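Local coordinates for ferredoxin--NADP reductase, apicoplast (Plasmodium falciparum, PDB 3JQQ), which transfers electrons between ferredoxin and NADP(H) through a bound FAD in the apicoplast, and may serve the terminal step of isoprenoid precursor synthesis, at residues L26-P32 and N219-Y225; K119-Y123 and N134-S139; N161-I167 and F188-L192; N272-N276 and K307-V311. The protein carries 1 engineered substitution. All coordinates share one frame; numbering follows the deposited sequence.

Contact 1 of 4, residues L26-P32 and N219-Y225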
# COMPACT_ATOMS: atom_id res chain seq x y z
N LEU B 26 -19.70 -2.03 5.39
CA LEU B 26 -19.56 -0.61 5.74
C LEU B 26 -19.79 0.35 4.59
O LEU B 26 -20.04 1.54 4.81
CB LEU B 26 -18.18 -0.34 6.34
CG LEU B 26 -18.06 -0.31 7.86
CD1 LEU B 26 -16.64 0.08 8.28
CD2 LEU B 26 -19.08 0.66 8.45
N VAL B 27 -19.69 -0.14 3.36
CA VAL B 27 -19.91 0.70 2.20
C VAL B 27 -21.28 0.47 1.58
O VAL B 27 -21.99 -0.47 1.93
CB VAL B 27 -18.82 0.50 1.12
CG1 VAL B 27 -17.48 1.01 1.61
CG2 VAL B 27 -18.74 -0.97 0.72
N ARG B 28 -21.64 1.35 0.66
CA ARG B 28 -22.93 1.28 -0.01
C ARG B 28 -22.72 0.93 -1.48
O ARG B 28 -21.61 1.07 -2.00
CB ARG B 28 -23.70 2.58 0.21
CG ARG B 28 -24.05 2.78 1.69
CD ARG B 28 -24.27 4.23 2.09
NE ARG B 28 -23.06 5.04 1.97
CZ ARG B 28 -22.00 4.93 2.78
NH1 ARG B 28 -22.00 4.04 3.76
NH2 ARG B 28 -20.95 5.72 2.59
N PRO B 29 -23.78 0.46 -2.16
CA PRO B 29 -23.70 -0.21 -3.46
C PRO B 29 -22.81 0.43 -4.52
O PRO B 29 -22.14 -0.29 -5.27
CB PRO B 29 -25.16 -0.22 -3.93
CG PRO B 29 -25.94 -0.29 -2.66
CD PRO B 29 -25.17 0.54 -1.66
N ASN B 30 -22.80 1.76 -4.61
CA ASN B 30 -21.99 2.43 -5.63
C ASN B 30 -20.49 2.40 -5.35
O ASN B 30 -19.70 2.93 -6.14
CB ASN B 30 -22.47 3.87 -5.86
CG ASN B 30 -23.80 3.93 -6.59
OD1 ASN B 30 -24.58 4.87 -6.41
ND2 ASN B 30 -24.07 2.93 -7.43
N SER B 31 -20.10 1.79 -4.24
CA SER B 31 -18.68 1.67 -3.89
C SER B 31 -18.05 0.49 -4.62
O SER B 31 -18.68 -0.57 -4.75
CB SER B 31 -18.50 1.51 -2.38
OG SER B 31 -17.13 1.47 -2.03
N PRO B 32 -16.82 0.66 -5.12
CA PRO B 32 -16.07 -0.43 -5.74
C PRO B 32 -15.34 -1.26 -4.69
O PRO B 32 -14.72 -2.27 -5.01
CB PRO B 32 -15.07 0.29 -6.63
CG PRO B 32 -14.82 1.58 -5.93
CD PRO B 32 -16.12 1.95 -5.26
N ASN B 219 -15.87 7.66 -3.57
CA ASN B 219 -17.12 8.38 -3.77
C ASN B 219 -17.95 8.39 -2.48
O ASN B 219 -17.49 7.90 -1.45
CB ASN B 219 -17.92 7.76 -4.92
CG ASN B 219 -18.26 6.30 -4.68
OD1 ASN B 219 -18.13 5.80 -3.56
ND2 ASN B 219 -18.72 5.61 -5.72
N GLU B 220 -19.15 8.94 -2.54
CA GLU B 220 -20.02 9.03 -1.36
C GLU B 220 -20.30 7.67 -0.72
O GLU B 220 -20.35 7.56 0.51
CB GLU B 220 -21.35 9.71 -1.71
CG GLU B 220 -21.23 11.14 -2.22
CD GLU B 220 -20.99 11.23 -3.72
OE1 GLU B 220 -20.54 10.22 -4.31
OE2 GLU B 220 -21.25 12.30 -4.30
N ASP B 221 -20.49 6.65 -1.54
CA ASP B 221 -20.81 5.32 -1.03
C ASP B 221 -19.60 4.63 -0.41
O ASP B 221 -19.72 3.54 0.15
CB ASP B 221 -21.40 4.44 -2.14
CG ASP B 221 -22.87 4.75 -2.41
OD1 ASP B 221 -23.34 5.83 -2.00
OD2 ASP B 221 -23.54 3.91 -3.04
N SER B 222 -18.44 5.27 -0.51
CA SER B 222 -17.21 4.70 0.02
C SER B 222 -16.81 5.30 1.37
O SER B 222 -15.84 4.88 1.98
CB SER B 222 -16.06 4.86 -0.98
OG SER B 222 -16.34 4.15 -2.18
N ILE B 223 -17.58 6.29 1.83
CA ILE B 223 -17.34 6.87 3.15
C ILE B 223 -17.58 5.83 4.23
O ILE B 223 -18.68 5.30 4.37
CB ILE B 223 -18.25 8.09 3.41
CG1 ILE B 223 -18.05 9.15 2.34
CG2 ILE B 223 -17.97 8.66 4.80
CD1 ILE B 223 -19.07 10.26 2.39
N LEU B 224 -16.54 5.52 4.98
CA LEU B 224 -16.65 4.58 6.08
C LEU B 224 -17.20 5.28 7.31
O LEU B 224 -16.80 6.41 7.62
CB LEU B 224 -15.29 3.94 6.36
CG LEU B 224 -14.67 3.30 5.12
CD1 LEU B 224 -13.30 2.71 5.41
CD2 LEU B 224 -15.61 2.25 4.54
N TYR B 225 -18.13 4.63 8.00
CA TYR B 225 -18.75 5.19 9.20
C TYR B 225 -19.51 6.50 8.91
O TYR B 225 -19.48 7.44 9.70
CB TYR B 225 -17.71 5.38 10.31
CG TYR B 225 -17.12 4.07 10.80
CD1 TYR B 225 -17.88 3.16 11.52
CD2 TYR B 225 -15.80 3.73 10.52
CE1 TYR B 225 -17.35 1.96 11.96
CE2 TYR B 225 -15.26 2.53 10.96
CZ TYR B 225 -16.04 1.65 11.67
OH TYR B 225 -15.52 0.46 12.10
O HOH W 1 -20.21 3.29 6.72
O HOH W 2 -23.77 6.83 0.38
O HOH W 3 -26.04 3.82 -4.12
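Arg28 reaches over the 3-10 turn 220-222 and, with one nitrogen, grips the backbone of that turn and of the residue after it. Its NH2 donates to Glu220 O at 2.8 Å and to Ile223 O at 2.9 Å, both acceptors lying within 5° of the guanidinium plane and both met on a lone pair. The bend at chi3 (-65°) folds the chain back over the turn, so that Asp221 O sits over one guanidinium face while accepting the Arg28 backbone N at 3.0 Å. The Asp221 carboxylate points into the type I turn Arg28-Ser31: OD2 takes Asn30 N at 2.8 Å through its anti lone pair. Asp221 OD1 meets Arg28 NE through a water; at 4.1 Å the two are beyond a salt bridge. Alongside, Asn219 ND2 donates to Asn30 O, which lies in the Asn219 amide plane, but ND2 stands above the Asn30 carbonyl plane. Ser31 OG and Ser222 OG are hydrogen-bonded at 2.8 Å, and Ser222 OG in turn donates to Asn219 OD1. At the other end Leu26 crosses Tyr225 with CD1 over the ring face, offset toward the rim, a CH-pi contact; Tyr225 OH is bonded to Ser106 and His37. Val27 CG1 packs beside Leu224 CD2. The contact joins a loop of the FAD-binding beta-barrel to the loop following strand 211-217, an interdomain seam of the two-domain ferredoxin-NADP reductase fold next to the NADP-binding residue Tyr218.

Contact 2 of 4, residues K119-Y123 and N134-S139. With FAD (flavin-adenine dinucleotide), chain I.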
# COMPACT_ATOMS: atom_id res chain seq x y z
N LYS B 119 -10.87 -3.57 4.98
CA LYS B 119 -11.02 -3.61 3.53
C LYS B 119 -10.58 -4.98 3.04
O LYS B 119 -9.55 -5.50 3.46
CB LYS B 119 -10.15 -2.51 2.90
CG LYS B 119 -10.33 -2.31 1.39
CD LYS B 119 -9.28 -1.33 0.87
CE LYS B 119 -9.19 -1.33 -0.66
NZ LYS B 119 -10.02 -0.26 -1.28
N ILE B 120 -11.38 -5.58 2.16
CA ILE B 120 -11.06 -6.89 1.61
C ILE B 120 -10.30 -6.72 0.31
O ILE B 120 -10.85 -6.24 -0.68
CB ILE B 120 -12.32 -7.74 1.39
CG1 ILE B 120 -13.10 -7.88 2.70
CG2 ILE B 120 -11.97 -9.10 0.82
CD1 ILE B 120 -12.28 -8.44 3.85
N HIS B 121 -9.03 -7.09 0.33
CA HIS B 121 -8.15 -6.94 -0.82
C HIS B 121 -8.30 -8.10 -1.80
O HIS B 121 -8.31 -9.27 -1.40
CB HIS B 121 -6.70 -6.81 -0.35
CG HIS B 121 -6.44 -5.58 0.46
ND1 HIS B 121 -5.82 -4.46 -0.05
CD2 HIS B 121 -6.73 -5.29 1.75
CE1 HIS B 121 -5.74 -3.54 0.89
NE2 HIS B 121 -6.28 -4.02 1.99
N LYS B 122 -8.44 -7.78 -3.09
CA LYS B 122 -8.63 -8.78 -4.13
C LYS B 122 -7.63 -8.64 -5.27
O LYS B 122 -7.18 -7.54 -5.59
CB LYS B 122 -10.04 -8.67 -4.73
CG LYS B 122 -11.13 -9.35 -3.94
CD LYS B 122 -12.40 -9.49 -4.79
CE LYS B 122 -12.96 -8.13 -5.20
NZ LYS B 122 -14.17 -8.27 -6.07
N TYR B 123 -7.29 -9.77 -5.90
CA TYR B 123 -6.57 -9.77 -7.17
C TYR B 123 -7.03 -10.96 -7.99
O TYR B 123 -7.76 -11.82 -7.50
CB TYR B 123 -5.06 -9.81 -6.95
CG TYR B 123 -4.59 -10.95 -6.08
CD1 TYR B 123 -4.76 -10.92 -4.71
CD2 TYR B 123 -3.97 -12.07 -6.64
CE1 TYR B 123 -4.34 -11.96 -3.90
CE2 TYR B 123 -3.53 -13.11 -5.84
CZ TYR B 123 -3.72 -13.05 -4.47
OH TYR B 123 -3.30 -14.08 -3.67
N ASN B 134 -8.76 -13.97 -6.24
CA ASN B 134 -7.96 -14.30 -5.07
C ASN B 134 -8.07 -13.21 -4.02
O ASN B 134 -8.40 -12.07 -4.34
CB ASN B 134 -6.49 -14.50 -5.47
CG ASN B 134 -6.28 -15.74 -6.32
OD1 ASN B 134 -5.89 -16.79 -5.82
ND2 ASN B 134 -6.54 -15.62 -7.62
N TYR B 135 -7.79 -13.55 -2.77
CA TYR B 135 -7.88 -12.58 -1.68
C TYR B 135 -6.56 -12.41 -0.95
O TYR B 135 -5.74 -13.32 -0.92
CB TYR B 135 -8.96 -13.00 -0.68
CG TYR B 135 -10.34 -12.96 -1.25
CD1 TYR B 135 -10.84 -14.04 -1.97
CD2 TYR B 135 -11.15 -11.84 -1.10
CE1 TYR B 135 -12.11 -14.01 -2.52
CE2 TYR B 135 -12.42 -11.80 -1.64
CZ TYR B 135 -12.89 -12.88 -2.35
OH TYR B 135 -14.16 -12.85 -2.89
N GLY B 136 -6.35 -11.24 -0.36
CA GLY B 136 -5.24 -11.06 0.56
C GLY B 136 -5.29 -12.18 1.58
O GLY B 136 -6.27 -12.92 1.64
N TYR B 137 -4.24 -12.32 2.38
CA TYR B 137 -4.16 -13.41 3.35
C TYR B 137 -5.20 -13.26 4.46
O TYR B 137 -6.03 -14.16 4.68
CB TYR B 137 -2.75 -13.52 3.94
CG TYR B 137 -2.59 -14.60 4.98
CD1 TYR B 137 -2.78 -15.94 4.65
CD2 TYR B 137 -2.23 -14.29 6.28
CE1 TYR B 137 -2.62 -16.93 5.60
CE2 TYR B 137 -2.07 -15.27 7.24
CZ TYR B 137 -2.27 -16.59 6.89
OH TYR B 137 -2.11 -17.58 7.84
N CYS B 138 -5.17 -12.13 5.17
CA CYS B 138 -6.17 -11.84 6.19
C CYS B 138 -7.52 -11.51 5.56
O CYS B 138 -8.57 -11.91 6.06
CB CYS B 138 -5.70 -10.69 7.09
SG CYS B 138 -6.70 -10.44 8.57
N SER B 139 -7.51 -10.78 4.44
CA SER B 139 -8.75 -10.39 3.76
C SER B 139 -9.67 -11.58 3.50
O SER B 139 -10.88 -11.50 3.73
CB SER B 139 -8.44 -9.67 2.45
OG SER B 139 -7.68 -8.50 2.69
PA FAD I . -1.71 -9.53 2.05
O1A FAD I . -0.73 -9.25 3.17
O2A FAD I . -1.91 -11.02 1.88
O5B FAD I . -1.21 -8.84 0.68
C5B FAD I . -1.09 -7.44 0.59
C4B FAD I . -1.66 -6.93 -0.74
O4B FAD I . -1.07 -7.62 -1.83
C3B FAD I . -3.15 -7.18 -0.82
O3B FAD I . -3.75 -6.10 -1.50
C2B FAD I . -3.27 -8.43 -1.67
O2B FAD I . -4.44 -8.41 -2.46
C1B FAD I . -2.02 -8.39 -2.54
N9A FAD I . -1.47 -9.73 -2.80
C8A FAD I . -1.15 -10.69 -1.88
N7A FAD I . -0.66 -11.77 -2.54
C5A FAD I . -0.68 -11.51 -3.87
C6A FAD I . -0.30 -12.26 -4.97
N6A FAD I . 0.10 -13.52 -4.82
N1A FAD I . -0.43 -11.72 -6.23
C2A FAD I . -0.93 -10.44 -6.39
N3A FAD I . -1.31 -9.71 -5.28
C4A FAD I . -1.18 -10.23 -4.04
N1 FAD I . -6.27 -2.25 7.01
C2 FAD I . -7.64 -2.17 7.13
O2 FAD I . -8.35 -2.73 6.29
N3 FAD I . -8.21 -1.47 8.17
C4 FAD I . -7.42 -0.84 9.11
O4 FAD I . -7.92 -0.22 10.04
C4X FAD I . -6.03 -0.92 8.99
N5 FAD I . -5.23 -0.29 9.92
C5X FAD I . -3.86 -0.38 9.79
C6 FAD I . -3.05 0.26 10.73
C7 FAD I . -1.67 0.18 10.62
C7M FAD I . -0.80 0.86 11.64
C8 FAD I . -1.11 -0.53 9.57
C8M FAD I . 0.39 -0.62 9.42
C9 FAD I . -1.92 -1.16 8.63
C9A FAD I . -3.29 -1.09 8.73
N10 FAD I . -4.09 -1.72 7.80
C10 FAD I . -5.46 -1.63 7.93
C1' FAD I . -3.51 -2.65 6.75
C2' FAD I . -3.72 -4.13 7.10
O2' FAD I . -2.94 -4.45 8.23
C3' FAD I . -3.32 -5.14 6.01
O3' FAD I . -2.10 -4.77 5.41
C4' FAD I . -4.39 -5.36 4.94
O4' FAD I . -5.52 -5.94 5.54
C5' FAD I . -3.88 -6.30 3.86
O5' FAD I . -3.58 -7.53 4.48
P FAD I . -3.85 -8.94 3.75
O1P FAD I . -3.22 -10.05 4.55
O2P FAD I . -5.33 -9.19 3.55
O3P FAD I . -3.11 -8.79 2.33
O HOH W 4 -2.94 -13.32 -0.64
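Tyr123 lies between protein and cofactor: Asn134 CB rests on one face of its ring, 3.4 Å from the centroid, while the FAD adenine covers the opposite face with N3A over the ring centre. Placing CG between backbone N and carbonyl carbon (chi1 54°) brings the ring back over the partner strand. Backbone hydrogen bonds fix the antiparallel register. Tyr123 and Asn134 form a hydrogen-bonded pair, with Asn134 N to Tyr123 O at 2.7 Å, and Lys122 and Tyr135 a non-hydrogen-bonded one; just beyond the strand pairing Gly136 N donates to His121 O at 3.0 Å. Round the Tyr135 ring the contacts are apolar: Ile120 CG2 touches the ring edge at Tyr135 CD2, 3.4 Å away, and Lys122 CG lies alongside the same ring. Ser139 supplies the polar link, its OG accepting His121 N almost straight (170°) at 3.1 Å and donating to FAD O2P at 2.6 Å. The diphosphate is also held by three backbone N-H groups at the start of helix 137-144: Tyr137 to O2A, Cys138 to O1P at 2.9 Å, and Ser139 to O2P. Four donors, three of them from the backbone, thus meet three phosphate oxygens, and the helix start would probably help to offset the diphosphate's negative charge.

Contact 3 of 4, residues N161-I167 and F188-L192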
# COMPACT_ATOMS: atom_id res chain seq x y z
N ASN B 161 -2.31 8.44 19.48
CA ASN B 161 -3.28 8.68 20.54
C ASN B 161 -3.61 10.15 20.80
O ASN B 161 -2.85 11.05 20.44
CB ASN B 161 -2.80 8.04 21.84
CG ASN B 161 -2.66 6.54 21.73
OD1 ASN B 161 -3.61 5.84 21.37
ND2 ASN B 161 -1.47 6.03 22.04
N LEU B 162 -4.75 10.38 21.46
CA LEU B 162 -5.15 11.71 21.87
C LEU B 162 -4.27 12.23 23.00
O LEU B 162 -3.71 11.44 23.77
CB LEU B 162 -6.60 11.72 22.34
CG LEU B 162 -7.71 11.46 21.32
CD1 LEU B 162 -9.07 11.53 21.98
CD2 LEU B 162 -7.62 12.45 20.17
N PRO B 163 -4.14 13.56 23.11
CA PRO B 163 -3.54 14.20 24.28
C PRO B 163 -4.33 13.80 25.53
O PRO B 163 -5.56 13.75 25.49
CB PRO B 163 -3.73 15.69 23.99
CG PRO B 163 -3.79 15.78 22.51
CD PRO B 163 -4.48 14.53 22.05
N ASN B 164 -3.62 13.53 26.62
CA ASN B 164 -4.24 12.95 27.82
C ASN B 164 -5.24 13.83 28.57
O ASN B 164 -5.83 13.39 29.56
CB ASN B 164 -3.17 12.42 28.78
CG ASN B 164 -2.12 13.47 29.14
OD1 ASN B 164 -1.68 14.23 28.28
ND2 ASN B 164 -1.72 13.49 30.40
N ASP B 165 -5.45 15.06 28.10
CA ASP B 165 -6.38 15.97 28.76
C ASP B 165 -7.28 16.68 27.75
O ASP B 165 -7.81 17.75 28.02
CB ASP B 165 -5.62 17.00 29.60
CG ASP B 165 -4.56 17.73 28.79
OD1 ASP B 165 -4.58 17.61 27.55
OD2 ASP B 165 -3.72 18.41 29.40
N ALA B 166 -7.43 16.07 26.58
CA ALA B 166 -8.14 16.69 25.46
C ALA B 166 -9.52 17.23 25.83
O ALA B 166 -9.86 18.37 25.51
CB ALA B 166 -8.23 15.72 24.29
N ILE B 167 -10.33 16.40 26.48
CA ILE B 167 -11.67 16.82 26.87
C ILE B 167 -11.66 17.97 27.88
O ILE B 167 -12.44 18.91 27.77
CB ILE B 167 -12.48 15.65 27.46
CG1 ILE B 167 -12.56 14.50 26.46
CG2 ILE B 167 -13.87 16.11 27.87
CD1 ILE B 167 -13.34 13.30 26.96
N PHE B 188 -11.70 8.37 18.33
CA PHE B 188 -11.56 9.66 19.00
C PHE B 188 -12.92 10.33 19.23
O PHE B 188 -13.22 10.77 20.34
CB PHE B 188 -10.66 10.60 18.19
CG PHE B 188 -9.23 10.13 18.08
CD1 PHE B 188 -8.40 10.67 17.11
CD2 PHE B 188 -8.74 9.15 18.92
CE1 PHE B 188 -7.08 10.25 17.00
CE2 PHE B 188 -7.42 8.72 18.81
CZ PHE B 188 -6.60 9.28 17.85
N LEU B 189 -13.73 10.41 18.17
CA LEU B 189 -15.01 11.11 18.25
C LEU B 189 -15.96 10.45 19.24
O LEU B 189 -16.70 11.13 19.95
CB LEU B 189 -15.67 11.18 16.86
CG LEU B 189 -15.00 12.06 15.80
CD1 LEU B 189 -15.68 11.87 14.45
CD2 LEU B 189 -15.03 13.53 16.22
N LYS B 190 -15.93 9.12 19.29
CA LYS B 190 -16.78 8.39 20.21
C LYS B 190 -16.39 8.69 21.66
O LYS B 190 -17.26 8.75 22.53
CB LYS B 190 -16.72 6.88 19.93
CG LYS B 190 -17.49 6.47 18.68
CD LYS B 190 -17.24 5.01 18.33
CE LYS B 190 -18.09 4.57 17.14
NZ LYS B 190 -17.76 3.19 16.72
N LYS B 191 -15.10 8.88 21.91
CA LYS B 191 -14.66 9.26 23.26
C LYS B 191 -15.02 10.71 23.58
O LYS B 191 -15.56 11.00 24.64
CB LYS B 191 -13.16 9.04 23.44
CG LYS B 191 -12.64 9.59 24.76
CD LYS B 191 -11.13 9.44 24.89
CE LYS B 191 -10.61 10.20 26.11
NZ LYS B 191 -11.20 9.71 27.39
N LEU B 192 -14.71 11.61 22.65
CA LEU B 192 -14.89 13.04 22.88
C LEU B 192 -16.36 13.43 23.02
O LEU B 192 -16.72 14.21 23.91
CB LEU B 192 -14.24 13.85 21.76
CG LEU B 192 -12.73 13.66 21.53
CD1 LEU B 192 -12.32 14.19 20.16
CD2 LEU B 192 -11.92 14.33 22.63
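With CG anti to its carbonyl carbon (chi1 -67°) and an extended chi2 of -179°, Leu162 sends its branched end onto the Phe188 ring. The two side chains run antiparallel, one past the other. As a result Leu162 CD2 stands over the Phe188 ring centre, 3.5 Å from the centroid and 12° off the normal, a CH-pi contact. Leu162 CG is likewise 3.5 Å from Phe188 CD2. The other methyl, Leu162 CD1, turns along the helix to Leu192 CD2 at 4.0 Å and to the aliphatic part of Lys191. Helix 183-192 follows strand 173-178, the first in sequence and the central strand of the parallel NAD-binding sheet, in the Rossmann-like domain; segment 161-167 is the linker that leaves the FAD-binding barrel and, through the type I turn Pro163-Ala166, enters the short helix 166-169. At the end of that turn Ala166 CB faces Leu192 CD2 at 4.3 Å, and just after it Ile167 CG1 crosses the same methyl at 3.9 Å. Leu192 CD2 is therefore met by Leu162, Ala166 and Ile167 together. Phe173 of strand 173-178 also touches Leu162, Ala166 and Leu192, while Tyr282 packs edge-to-face with Phe188 and its OH is hydrogen-bonded to Asn161 O.

Contact 4 of 4, residues N272-N276 and K307-V311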
# COMPACT_ATOMS: atom_id res chain seq x y z
N ASN B 272 -4.22 28.83 9.44
CA ASN B 272 -4.90 29.58 10.50
C ASN B 272 -5.50 28.67 11.57
O ASN B 272 -5.45 28.98 12.76
CB ASN B 272 -5.97 30.51 9.93
CG ASN B 272 -5.38 31.80 9.37
OD1 ASN B 272 -6.10 32.64 8.83
ND2 ASN B 272 -4.07 31.95 9.49
N LEU B 273 -6.05 27.53 11.15
CA LEU B 273 -6.59 26.55 12.09
C LEU B 273 -5.49 25.96 12.97
O LEU B 273 -5.62 25.91 14.19
CB LEU B 273 -7.33 25.43 11.36
CG LEU B 273 -8.81 25.66 11.02
CD1 LEU B 273 -9.33 24.55 10.13
CD2 LEU B 273 -9.64 25.79 12.29
N PHE B 274 -4.41 25.53 12.34
CA PHE B 274 -3.31 24.92 13.08
C PHE B 274 -2.61 25.91 14.01
O PHE B 274 -2.23 25.56 15.12
CB PHE B 274 -2.29 24.28 12.13
CG PHE B 274 -1.11 23.66 12.84
CD1 PHE B 274 -1.23 22.42 13.45
CD2 PHE B 274 0.10 24.33 12.91
CE1 PHE B 274 -0.15 21.86 14.11
CE2 PHE B 274 1.18 23.77 13.57
CZ PHE B 274 1.05 22.53 14.17
N ASN B 275 -2.44 27.15 13.54
CA ASN B 275 -1.69 28.15 14.31
C ASN B 275 -2.54 28.99 15.28
O ASN B 275 -2.14 29.21 16.42
CB ASN B 275 -0.89 29.05 13.37
CG ASN B 275 0.38 28.39 12.87
OD1 ASN B 275 0.98 27.57 13.56
ND2 ASN B 275 0.79 28.74 11.65
N ASN B 276 -3.70 29.45 14.81
CA ASN B 276 -4.55 30.31 15.64
C ASN B 276 -5.42 29.55 16.65
O ASN B 276 -5.88 30.13 17.64
CB ASN B 276 -5.43 31.21 14.76
CG ASN B 276 -4.67 32.38 14.18
OD1 ASN B 276 -3.78 32.93 14.83
ND2 ASN B 276 -5.02 32.77 12.96
N LYS B 307 6.22 22.53 17.46
CA LYS B 307 5.05 22.31 16.62
C LYS B 307 5.04 20.87 16.10
O LYS B 307 4.03 20.41 15.57
CB LYS B 307 5.05 23.29 15.45
CG LYS B 307 4.96 24.75 15.87
CD LYS B 307 4.90 25.69 14.68
CE LYS B 307 4.79 27.14 15.13
NZ LYS B 307 4.74 28.08 13.97
N LYS B 308 6.16 20.18 16.27
CA LYS B 308 6.25 18.78 15.87
C LYS B 308 5.67 17.85 16.93
O LYS B 308 5.47 16.66 16.68
CB LYS B 308 7.69 18.41 15.53
CG LYS B 308 8.10 18.80 14.11
CD LYS B 308 9.60 18.95 13.97
CE LYS B 308 9.96 19.34 12.54
NZ LYS B 308 11.38 19.79 12.42
N LYS B 309 5.40 18.40 18.12
CA LYS B 309 4.75 17.63 19.18
C LYS B 309 3.27 17.52 18.86
O LYS B 309 2.58 16.62 19.33
CB LYS B 309 4.93 18.32 20.54
CG LYS B 309 3.92 19.44 20.81
CD LYS B 309 3.95 19.91 22.27
CE LYS B 309 3.31 18.88 23.20
NZ LYS B 309 3.34 19.34 24.62
N ARG B 310 2.79 18.45 18.04
CA ARG B 310 1.38 18.58 17.74
C ARG B 310 0.96 17.78 16.50
O ARG B 310 -0.23 17.62 16.23
CB ARG B 310 1.00 20.05 17.55
CG ARG B 310 1.14 20.89 18.81
CD ARG B 310 0.33 22.17 18.71
NE ARG B 310 1.04 23.23 17.99
CZ ARG B 310 0.44 24.13 17.21
NH1 ARG B 310 -0.88 24.10 17.04
NH2 ARG B 310 1.17 25.06 16.61
N VAL B 311 1.94 17.29 15.75
CA VAL B 311 1.67 16.56 14.52
C VAL B 311 1.80 15.05 14.72
O VAL B 311 2.77 14.58 15.32
CB VAL B 311 2.60 17.01 13.38
CG1 VAL B 311 2.40 16.14 12.15
CG2 VAL B 311 2.36 18.48 13.05
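Phe274 CA and Arg310 CA lie 9.2 Å apart, and the CA atoms of Asn275 and Lys307 are equally distant, a spacing at which the main chains do not touch and side chains must span the gap. Segment 272-276 is regular helix, the end of helix 267-276, with Asn276 N bonded to Asn272 O at 2.7 Å. Segment 307-311 is less regular: residues 307-310 coil like a helix but lack its hydrogen-bond pattern, and the Arg310 N to Lys307 O bond is weak. Val311 then opens strand 311-315, the outermost strand on one side of the parallel sheet of the NAD-binding domain. The contact therefore ties a late helix of this Rossmann-like domain to the approach of its last strand, away from the FAD and NADP sites. Phe274 and Arg310 reach toward each other from the two segments and overlap face to face. Phe274 swings its ring away from the backbone N (chi1 179°), and the bend of Arg310 at chi3 (-83°) lays the guanidinium on it. The planes are 14° apart and the centres of the Phe274 ring and Arg310 guanidinium 3.9 Å apart, so the pair is both stacked and cation-pi. Arg310 NH1 also donates to Phe274 O at 2.8 Å, an acceptor near the guanidinium plane. A single residue thus offers its ring to the guanidinium face and its carbonyl to the edge, which should limit rotation of the group. Cys279 O accepts a further, weak bond from Arg310 NH1. Lys307 O lies at the Phe274 ring edge, in its plane, and Val311 CG2 packs obliquely against Phe274 CE1 at 4.3 Å. Leu281 of strand 280-285 touches both Phe274 and Val311.

In the fold
Contacts 1 and 2 lie near the cofactor, and of the two only contact 2 touches it; their centres are 18 Å apart and nearest atoms about 6 Å. Contact 2 holds FAD directly, and its Lys119 also forms a salt bridge to adenosine-2'-5'-diphosphate; in contact 1 the side chain of Ser222 is about 7 Å from a bound adenosine-2'-5'-diphosphate and that of Leu224 about 7 Å from a bound FAD. Contact 1 joins the two domains, while contact 3 packs the linker onto the NAD-binding domain, their centres 27 Å apart on opposite sides of the chain centre. Contact 4 is internal to the NAD-binding domain, 17 Å from contact 3 and 37 Å from contact 2, centre to centre.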